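Side-chain contact in putative peptidase (Bacteroides fragilis, PDB 5DYN), which is a cysteine protease of the clostripain family, a member of clan CD, and probably activates the secreted Bacteroides fragilis toxin by proteolytic cleavage: residues Val38-Ala41 against Tyr42-Asp46. Sequence-based numbering, arbitrary orientation.
Sequences VEVA and YALRD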
loop_
_atom_site.group_PDB
_atom_site.type_symbol
_atom_site.label_atom_id
_atom_site.label_comp_id
_atom_site.label_asym_id
_atom_site.label_seq_id
_atom_site.Cartn_x
_atom_site.Cartn_y
_atom_site.Cartn_z
ATOM N N VAL B 38 -8.317 -3.912 -2.845
ATOM C CA VAL B 38 -8.672 -5.313 -2.656
ATOM C C VAL B 38 -7.887 -6.200 -3.629
ATOM O O VAL B 38 -7.523 -7.325 -3.298
ATOM C CB VAL B 38 -10.201 -5.536 -2.824
ATOM C CG1 VAL B 38 -10.673 -5.126 -4.215
ATOM C CG2 VAL B 38 -10.577 -6.978 -2.523
ATOM N N GLU B 39 -7.593 -5.669 -4.812
ATOM C CA GLU B 39 -6.881 -6.423 -5.836
ATOM C C GLU B 39 -5.410 -6.604 -5.482
ATOM O O GLU B 39 -4.796 -7.613 -5.830
ATOM C CB GLU B 39 -7.011 -5.733 -7.192
ATOM C CG GLU B 39 -8.448 -5.581 -7.673
ATOM C CD GLU B 39 -9.096 -4.280 -7.213
ATOM O OE1 GLU B 39 -8.526 -3.589 -6.339
ATOM O OE2 GLU B 39 -10.183 -3.949 -7.729
ATOM N N VAL B 40 -4.842 -5.621 -4.796
ATOM C CA VAL B 40 -3.461 -5.721 -4.345
ATOM C C VAL B 40 -3.388 -6.609 -3.109
ATOM O O VAL B 40 -2.499 -7.453 -2.987
ATOM C CB VAL B 40 -2.868 -4.337 -4.036
ATOM C CG1 VAL B 40 -1.433 -4.466 -3.544
ATOM C CG2 VAL B 40 -2.940 -3.451 -5.274
ATOM N N ALA B 41 -4.341 -6.416 -2.202
ATOM C CA ALA B 41 -4.441 -7.238 -1.003
ATOM C C ALA B 41 -4.573 -8.713 -1.359
ATOM O O ALA B 41 -3.894 -9.559 -0.778
ATOM C CB ALA B 41 -5.619 -6.794 -0.152
ATOM N N TYR B 42 -5.438 -9.022 -2.319
ATOM C CA TYR B 42 -5.642 -10.412 -2.705
ATOM C C TYR B 42 -4.412 -10.970 -3.408
ATOM O O TYR B 42 -4.005 -12.097 -3.145
ATOM C CB TYR B 42 -6.872 -10.570 -3.606
ATOM C CG TYR B 42 -7.189 -12.022 -3.904
ATOM C CD1 TYR B 42 -7.971 -12.774 -3.038
ATOM C CD2 TYR B 42 -6.687 -12.646 -5.039
ATOM C CE1 TYR B 42 -8.253 -14.105 -3.299
ATOM C CE2 TYR B 42 -6.960 -13.975 -5.307
ATOM C CZ TYR B 42 -7.743 -14.701 -4.434
ATOM O OH TYR B 42 -8.018 -16.024 -4.700
ATOM N N ALA B 43 -3.826 -10.186 -4.305
ATOM C CA ALA B 43 -2.666 -10.646 -5.060
ATOM C C ALA B 43 -1.474 -10.944 -4.148
ATOM O O ALA B 43 -0.636 -11.785 -4.471
ATOM C CB ALA B 43 -2.278 -9.621 -6.115
ATOM N N LEU B 44 -1.407 -10.262 -3.007
ATOM C CA LEU B 44 -0.274 -10.412 -2.098
ATOM C C LEU B 44 -0.662 -11.085 -0.784
ATOM O O LEU B 44 0.070 -10.988 0.201
ATOM C CB LEU B 44 0.359 -9.048 -1.802
ATOM C CG LEU B 44 0.898 -8.246 -2.991
ATOM C CD1 LEU B 44 1.569 -6.964 -2.518
ATOM C CD2 LEU B 44 1.857 -9.082 -3.820
ATOM N N ARG B 45 -1.804 -11.767 -0.773
ATOM C CA ARG B 45 -2.322 -12.365 0.456
ATOM C C ARG B 45 -1.391 -13.448 1.009
ATOM O O ARG B 45 -1.400 -13.731 2.208
ATOM C CB ARG B 45 -3.720 -12.948 0.218
ATOM C CG ARG B 45 -3.732 -14.194 -0.654
ATOM C CD ARG B 45 -5.119 -14.493 -1.188
ATOM N NE ARG B 45 -5.147 -15.720 -1.978
ATOM C CZ ARG B 45 -4.708 -15.816 -3.228
ATOM N NH1 ARG B 45 -4.200 -14.755 -3.840
ATOM N NH2 ARG B 45 -4.775 -16.974 -3.870
ATOM N N ASP B 46 -0.584 -14.037 0.133
ATOM C CA ASP B 46 0.301 -15.132 0.515
ATOM C C ASP B 46 1.699 -14.647 0.885
ATOM O O ASP B 46 2.580 -15.452 1.185
ATOM C CB ASP B 46 0.394 -16.154 -0.621
ATOM C CG ASP B 46 0.868 -15.536 -1.925
ATOM O OD1 ASP B 46 0.450 -14.400 -2.236
ATOM O OD2 ASP B 46 1.658 -16.186 -2.642
#
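Val40 and Leu44 meet one turn apart in a local i to i+4 contact at the C-terminal end of helix 38-43, the crossover helix of a beta-alpha-beta unit that links the parallel strands 25-31 and 50-53 of the central mixed sheet. The two branched side chains lie side by side and point the same way: a chi1 of 179° swings Val40 CG1 away from the backbone N to a place beside the carbonyl carbon, where it runs alongside Leu44 CD1 at 4.0 Å. Such apolar residues suit a buried helix face, and outside the pair Met35 packs on Val40 while Leu15 of helix 12-18 packs on Leu44.

Successive i to i+4 bonds from Tyr42 N, Ala43 N and Leu44 N hold the turn, the first reaching Val38 O at 2.9 Å. Leu44 N also makes a weak bond of 3.4 Å to Ala41 O, and at Leu44 the chain leaves helical geometry. The small Ala41 and the broad ring of Tyr42 both pack on Leu119 of helix 119-127, and the ring also meets Val235 of helix 231-236. Tyr214 N bonds to OE2 of the buried Glu39, whose side chain lies about 4 Å from a bound sodium ion, and Arg45 NE forms a salt bridge with Glu120.

Arg45, just beyond the helix, folds back over Tyr42. Its aliphatic chain, extended from CG to NE, carries the flat guanidinium over the CZ end of one ring face, with the two planes nearly parallel. Arg45 NH1 lies 3.2 Å above the ring plane of Tyr42, offset toward the rim. Two donors grip Tyr42 O from opposite faces of its carbonyl plane: Arg45 N, and Arg45 NH1 at 2.8 Å, with the oxygen lying in the guanidinium plane.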